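PDB 4K08: methyl-accepting chemotaxis sensory transducer from Anaeromyxobacter dehalogenans, which probably senses signals in the periplasm through a PAS-like Cache sensor domain and relays them to the chemotaxis machinery. Local coordinates for residues H19-H24 / E45-L50; F58-L63 / W135-G140. All coordinates share one frame; numbering follows the deposited sequence.

Contact 1 (H19-H24 / E45-L50); sequences HGLVEH and EALRAL. With ZN (zinc ion), chain B.
Where L21 meets L47 and L50 the contact is apolar; the shortest polar bond lies apart from it, on the same helix: H24 NE2 binds a zinc ion at 2.1 Å. Water 1 is a further ligand of the zinc, at 2.5 Å. The imidazole takes no part in the packing between the segments, which is wholly apolar. L21 carries most of it. Its CG lies anti to the backbone N (chi1 156°), and this sends the CD1 methyl toward 45-50, where it meets L50 CD1, just past the helix end, tip to tip at 3.7 Å. The same methyl lies 3.9 Å from L47 CD2, where the two leucines cross at a slant, and 4.0 Å from A46 CB. V22 CG2 meets L47 CD1 at 3.9 Å, and these side chains cross at about a right angle. L47 thus packs against both L21 and V22. The axes of the two short segments run antiparallel at 159° and come no closer than 10.8 Å, so side chains alone touch. The two helices pack on one face of the Cache domain sheet. Helix 5-30 rests on strand 120-130 through V22 and Y130. Helix 36-49 reaches strand 67-69, where L47 touches M69.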
loop_
_atom_site.group_PDB
_atom_site.type_symbol
_atom_site.label_atom_id
_atom_site.label_comp_id
_atom_site.label_asym_id
_atom_site.label_seq_id
_atom_site.Cartn_x
_atom_site.Cartn_y
_atom_site.Cartn_z
ATOM N N HIS A 19 -7.366 -2.875 4.639
ATOM C CA HIS A 19 -7.402 -4.346 4.594
ATOM C C HIS A 19 -8.871 -4.829 4.722
ATOM O O HIS A 19 -9.322 -5.716 3.995
ATOM C CB HIS A 19 -6.526 -4.947 5.701
ATOM C CG HIS A 19 -6.192 -6.396 5.488
ATOM N ND1 HIS A 19 -6.360 -7.355 6.460
ATOM C CD2 HIS A 19 -5.697 -7.048 4.404
ATOM C CE1 HIS A 19 -5.998 -8.533 5.983
ATOM N NE2 HIS A 19 -5.589 -8.370 4.741
ATOM N N GLY A 20 -9.624 -4.212 5.625
ATOM C CA GLY A 20 -11.032 -4.526 5.806
ATOM C C GLY A 20 -11.893 -4.317 4.562
ATOM O O GLY A 20 -12.729 -5.155 4.203
ATOM N N LEU A 21 -11.709 -3.167 3.923
ATOM C CA LEU A 21 -12.380 -2.832 2.680
ATOM C C LEU A 21 -12.057 -3.854 1.590
ATOM O O LEU A 21 -12.956 -4.335 0.891
ATOM C CB LEU A 21 -11.928 -1.419 2.298
ATOM C CG LEU A 21 -11.893 -0.752 0.942
ATOM C CD1 LEU A 21 -11.214 0.652 1.199
ATOM C CD2 LEU A 21 -11.176 -1.494 -0.127
ATOM N N VAL A 22 -10.775 -4.201 1.451
ATOM C CA VAL A 22 -10.386 -5.221 0.482
ATOM C C VAL A 22 -11.003 -6.619 0.826
ATOM O O VAL A 22 -11.633 -7.249 -0.058
ATOM C CB VAL A 22 -8.854 -5.284 0.297
ATOM C CG1 VAL A 22 -8.484 -6.515 -0.549
ATOM C CG2 VAL A 22 -8.330 -3.975 -0.349
ATOM N N GLU A 23 -10.891 -7.080 2.081
ATOM C CA GLU A 23 -11.478 -8.385 2.449
ATOM C C GLU A 23 -12.969 -8.394 2.182
ATOM O O GLU A 23 -13.490 -9.364 1.665
ATOM C CB GLU A 23 -11.205 -8.778 3.908
ATOM C CG GLU A 23 -9.737 -9.094 4.184
ATOM C CD GLU A 23 -9.513 -9.992 5.405
ATOM O OE1 GLU A 23 -10.458 -10.153 6.216
ATOM O OE2 GLU A 23 -8.384 -10.536 5.542
ATOM N N HIS A 24 -13.649 -7.291 2.496
ATOM C CA HIS A 24 -15.099 -7.197 2.295
ATOM C C HIS A 24 -15.504 -7.455 0.852
ATOM O O HIS A 24 -16.477 -8.177 0.592
ATOM C CB HIS A 24 -15.637 -5.819 2.719
ATOM C CG HIS A 24 -17.129 -5.776 2.844
ATOM N ND1 HIS A 24 -17.828 -6.612 3.695
ATOM C CD2 HIS A 24 -18.058 -5.022 2.205
ATOM C CE1 HIS A 24 -19.119 -6.360 3.590
ATOM N NE2 HIS A 24 -19.289 -5.405 2.687
ATOM N N GLU A 45 -11.268 1.312 -6.771
ATOM C CA GLU A 45 -11.995 2.570 -6.861
ATOM C C GLU A 45 -12.046 3.271 -5.483
ATOM O O GLU A 45 -11.782 4.474 -5.386
ATOM C CB GLU A 45 -13.416 2.318 -7.380
ATOM C CG GLU A 45 -14.335 3.503 -7.292
ATOM C CD GLU A 45 -15.755 3.149 -7.744
ATOM O OE1 GLU A 45 -16.342 2.122 -7.280
ATOM O OE2 GLU A 45 -16.284 3.905 -8.574
ATOM N N ALA A 46 -12.319 2.515 -4.423
ATOM C CA ALA A 46 -12.353 3.071 -3.076
ATOM C C ALA A 46 -10.912 3.502 -2.661
ATOM O O ALA A 46 -10.700 4.630 -2.225
ATOM C CB ALA A 46 -12.945 2.062 -2.088
ATOM N N LEU A 47 -9.926 2.640 -2.859
ATOM C CA LEU A 47 -8.544 3.007 -2.498
ATOM C C LEU A 47 -7.989 4.173 -3.286
ATOM O O LEU A 47 -7.209 4.966 -2.758
ATOM C CB LEU A 47 -7.597 1.803 -2.628
ATOM C CG LEU A 47 -7.952 0.687 -1.635
ATOM C CD1 LEU A 47 -7.229 -0.645 -1.989
ATOM C CD2 LEU A 47 -7.636 1.120 -0.210
ATOM N N ARG A 48 -8.353 4.272 -4.552
ATOM C CA ARG A 48 -7.905 5.384 -5.382
ATOM C C ARG A 48 -8.524 6.735 -4.897
ATOM O O ARG A 48 -7.871 7.795 -4.952
ATOM C CB ARG A 48 -8.291 5.144 -6.839
ATOM C CG ARG A 48 -7.829 6.241 -7.782
ATOM C CD ARG A 48 -8.207 5.902 -9.250
ATOM N NE ARG A 48 -7.883 7.034 -10.103
ATOM C CZ ARG A 48 -8.755 7.976 -10.467
ATOM N NH1 ARG A 48 -10.051 7.894 -10.139
ATOM N NH2 ARG A 48 -8.322 8.996 -11.187
ATOM N N ALA A 49 -9.755 6.667 -4.424
ATOM C CA ALA A 49 -10.533 7.873 -4.089
ATOM C C ALA A 49 -10.240 8.362 -2.665
ATOM O O ALA A 49 -10.320 9.541 -2.409
ATOM C CB ALA A 49 -12.096 7.602 -4.278
ATOM N N LEU A 50 -9.895 7.451 -1.748
ATOM C CA LEU A 50 -9.718 7.777 -0.321
ATOM C C LEU A 50 -8.394 8.513 -0.027
ATOM O O LEU A 50 -7.350 8.204 -0.629
ATOM C CB LEU A 50 -9.765 6.477 0.520
ATOM C CG LEU A 50 -11.176 5.828 0.632
ATOM C CD1 LEU A 50 -11.078 4.374 1.149
ATOM C CD2 LEU A 50 -12.147 6.699 1.525
HETATM ZN ZN ZN B . -21.040 -4.380 3.063
HETATM O O HOH W 1 -22.370 -6.374 2.575
#

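Contact 2 (F58-L63 / W135-G140); sequences FWVNDL and WVVGSG
The indole of W59 lies flat over the backbone of G138. G138 CA sits 3.7 Å from the centroid of the W59 six-membered ring, 11° off its normal, a CH-pi contact. W59 CG sits between the backbone N and the carbonyl carbon (chi1 73°), which lays the ring over the neighbouring strand; any CB at G138 would clash with it. W59 NE1 donates to N61 OD1 at 3.0 Å, in both the indole and amide carbonyl planes. N61 ND2 bonds D62 O at 2.9 Å; together the two bonds settle which end of the amide is oxygen. N61 and V136 lie side by side, and L63 CD2 reaches V136 CG2 at 3.8 Å. On the sheet face of V60 and V137, V60 CG1 stands over the W135 five-membered ring, 3.8 Å from its centroid. Backbone V136 N to N61 O is short at 2.6 Å. A leucine in place of W59 would probably leave N61 OD1 without its indole donor and G138 without its aromatic cover. Strand 135-142 is the middle of the antiparallel sheet of this PAS-like Cache domain, between 59-62 and 120-130. Helix 92-103 covers the N61 and V136 face; helices 5-30 and 36-49 cover that of V137 and V60.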
loop_
_atom_site.group_PDB
_atom_site.type_symbol
_atom_site.label_atom_id
_atom_site.label_comp_id
_atom_site.label_asym_id
_atom_site.label_seq_id
_atom_site.Cartn_x
_atom_site.Cartn_y
_atom_site.Cartn_z
ATOM N N PHE A 58 -3.219 5.533 0.005
ATOM C CA PHE A 58 -2.974 4.082 -0.032
ATOM C C PHE A 58 -2.442 3.732 -1.419
ATOM O O PHE A 58 -2.823 4.393 -2.358
ATOM C CB PHE A 58 -4.291 3.290 0.188
ATOM C CG PHE A 58 -4.966 3.578 1.517
ATOM C CD1 PHE A 58 -4.519 2.972 2.691
ATOM C CD2 PHE A 58 -6.025 4.490 1.598
ATOM C CE1 PHE A 58 -5.124 3.269 3.919
ATOM C CE2 PHE A 58 -6.637 4.772 2.794
ATOM C CZ PHE A 58 -6.185 4.165 3.970
ATOM N N TRP A 59 -1.653 2.662 -1.574
ATOM C CA TRP A 59 -1.358 2.138 -2.898
ATOM C C TRP A 59 -1.509 0.623 -2.829
ATOM O O TRP A 59 -1.553 0.038 -1.757
ATOM C CB TRP A 59 0.106 2.460 -3.352
ATOM C CG TRP A 59 1.122 1.599 -2.579
ATOM C CD1 TRP A 59 1.607 0.329 -2.931
ATOM C CD2 TRP A 59 1.730 1.911 -1.314
ATOM N NE1 TRP A 59 2.497 -0.120 -1.973
ATOM C CE2 TRP A 59 2.559 0.788 -0.950
ATOM C CE3 TRP A 59 1.655 3.006 -0.442
ATOM C CZ2 TRP A 59 3.313 0.758 0.229
ATOM C CZ3 TRP A 59 2.438 2.976 0.764
ATOM C CH2 TRP A 59 3.245 1.857 1.076
ATOM N N VAL A 60 -1.575 -0.012 -3.990
ATOM C CA VAL A 60 -1.648 -1.443 -4.058
ATOM C C VAL A 60 -0.587 -1.924 -5.039
ATOM O O VAL A 60 -0.496 -1.420 -6.165
ATOM C CB VAL A 60 -3.038 -1.924 -4.559
ATOM C CG1 VAL A 60 -3.016 -3.491 -4.680
ATOM C CG2 VAL A 60 -4.173 -1.414 -3.632
ATOM N N ASN A 61 0.221 -2.892 -4.624
ATOM C CA ASN A 61 1.053 -3.598 -5.590
ATOM C C ASN A 61 0.868 -5.106 -5.437
ATOM O O ASN A 61 0.291 -5.534 -4.453
ATOM C CB ASN A 61 2.542 -3.185 -5.502
ATOM C CG ASN A 61 3.196 -3.562 -4.169
ATOM O OD1 ASN A 61 3.230 -2.760 -3.225
ATOM N ND2 ASN A 61 3.741 -4.779 -4.099
ATOM N N ASP A 62 1.345 -5.889 -6.408
ATOM C CA ASP A 62 1.222 -7.362 -6.295
ATOM C C ASP A 62 2.566 -7.974 -5.945
ATOM O O ASP A 62 3.527 -7.246 -5.594
ATOM C CB ASP A 62 0.629 -8.051 -7.554
ATOM C CG ASP A 62 1.533 -7.952 -8.799
ATOM O OD1 ASP A 62 2.784 -7.751 -8.709
ATOM O OD2 ASP A 62 0.959 -8.067 -9.911
ATOM N N LEU A 63 2.641 -9.302 -6.027
ATOM C CA LEU A 63 3.789 -10.012 -5.463
ATOM C C LEU A 63 4.981 -10.142 -6.404
ATOM O O LEU A 63 6.056 -10.544 -5.974
ATOM C CB LEU A 63 3.342 -11.398 -4.940
ATOM C CG LEU A 63 2.278 -11.288 -3.824
ATOM C CD1 LEU A 63 1.809 -12.679 -3.417
ATOM C CD2 LEU A 63 2.785 -10.506 -2.611
ATOM N N TRP A 135 -2.292 -9.364 -3.517
ATOM C CA TRP A 135 -2.117 -7.918 -3.313
ATOM C C TRP A 135 -1.324 -7.568 -2.051
ATOM O O TRP A 135 -1.432 -8.247 -1.019
ATOM C CB TRP A 135 -3.482 -7.222 -3.177
ATOM C CG TRP A 135 -4.157 -7.027 -4.464
ATOM C CD1 TRP A 135 -3.760 -7.496 -5.684
ATOM C CD2 TRP A 135 -5.336 -6.278 -4.682
ATOM N NE1 TRP A 135 -4.644 -7.090 -6.654
ATOM C CE2 TRP A 135 -5.616 -6.326 -6.061
ATOM C CE3 TRP A 135 -6.180 -5.536 -3.837
ATOM C CZ2 TRP A 135 -6.735 -5.680 -6.624
ATOM C CZ3 TRP A 135 -7.278 -4.900 -4.388
ATOM C CH2 TRP A 135 -7.555 -4.989 -5.770
ATOM N N VAL A 136 -0.587 -6.466 -2.134
ATOM C CA VAL A 136 -0.022 -5.822 -0.962
ATOM C C VAL A 136 -0.678 -4.451 -0.890
ATOM O O VAL A 136 -0.685 -3.751 -1.887
ATOM C CB VAL A 136 1.510 -5.640 -1.104
ATOM C CG1 VAL A 136 2.102 -4.802 0.084
ATOM C CG2 VAL A 136 2.188 -7.032 -1.207
ATOM N N VAL A 137 -1.242 -4.086 0.253
ATOM C CA VAL A 137 -1.885 -2.765 0.409
ATOM C C VAL A 137 -1.089 -1.984 1.457
ATOM O O VAL A 137 -0.716 -2.554 2.501
ATOM C CB VAL A 137 -3.360 -2.914 0.879
ATOM C CG1 VAL A 137 -4.070 -1.546 0.882
ATOM C CG2 VAL A 137 -4.089 -3.919 -0.024
ATOM N N GLY A 138 -0.764 -0.721 1.175
ATOM C CA GLY A 138 0.128 0.017 2.061
ATOM C C GLY A 138 -0.272 1.471 2.221
ATOM O O GLY A 138 -1.032 2.015 1.402
ATOM N N SER A 139 0.240 2.089 3.285
ATOM C CA SER A 139 0.168 3.540 3.473
ATOM C C SER A 139 1.306 3.883 4.421
ATOM O O SER A 139 1.728 3.020 5.202
ATOM C CB SER A 139 -1.183 3.990 4.075
ATOM O OG SER A 139 -1.268 5.409 4.121
ATOM N N GLY A 140 1.824 5.108 4.346
ATOM C CA GLY A 140 2.906 5.514 5.239
ATOM C C GLY A 140 2.786 6.949 5.755
ATOM O O GLY A 140 1.999 7.755 5.238
#

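Contact 2 lies in the core; its centre is about 2 Å from that of the chain, and nearly all its touching residues are buried. Contact 1 lies farther out, is partly buried and joins two helices that cover the V60 and V137 face of the sheet. Their chemistry follows: backbone hydrogen bonds, CH-pi contacts and a bonded amide in contact 2, but methyl packing in contact 1, with zinc at an exposed histidine. The two meet directly. L47 CD1 lies 3.6 Å from V60 CG2, and V22 CG1 packs on W135 CE3 at 4.1 Å. L47 and V22 thus serve both the helix pair and the sheet. Helix 36-49 leads along the chain into strand 59-62.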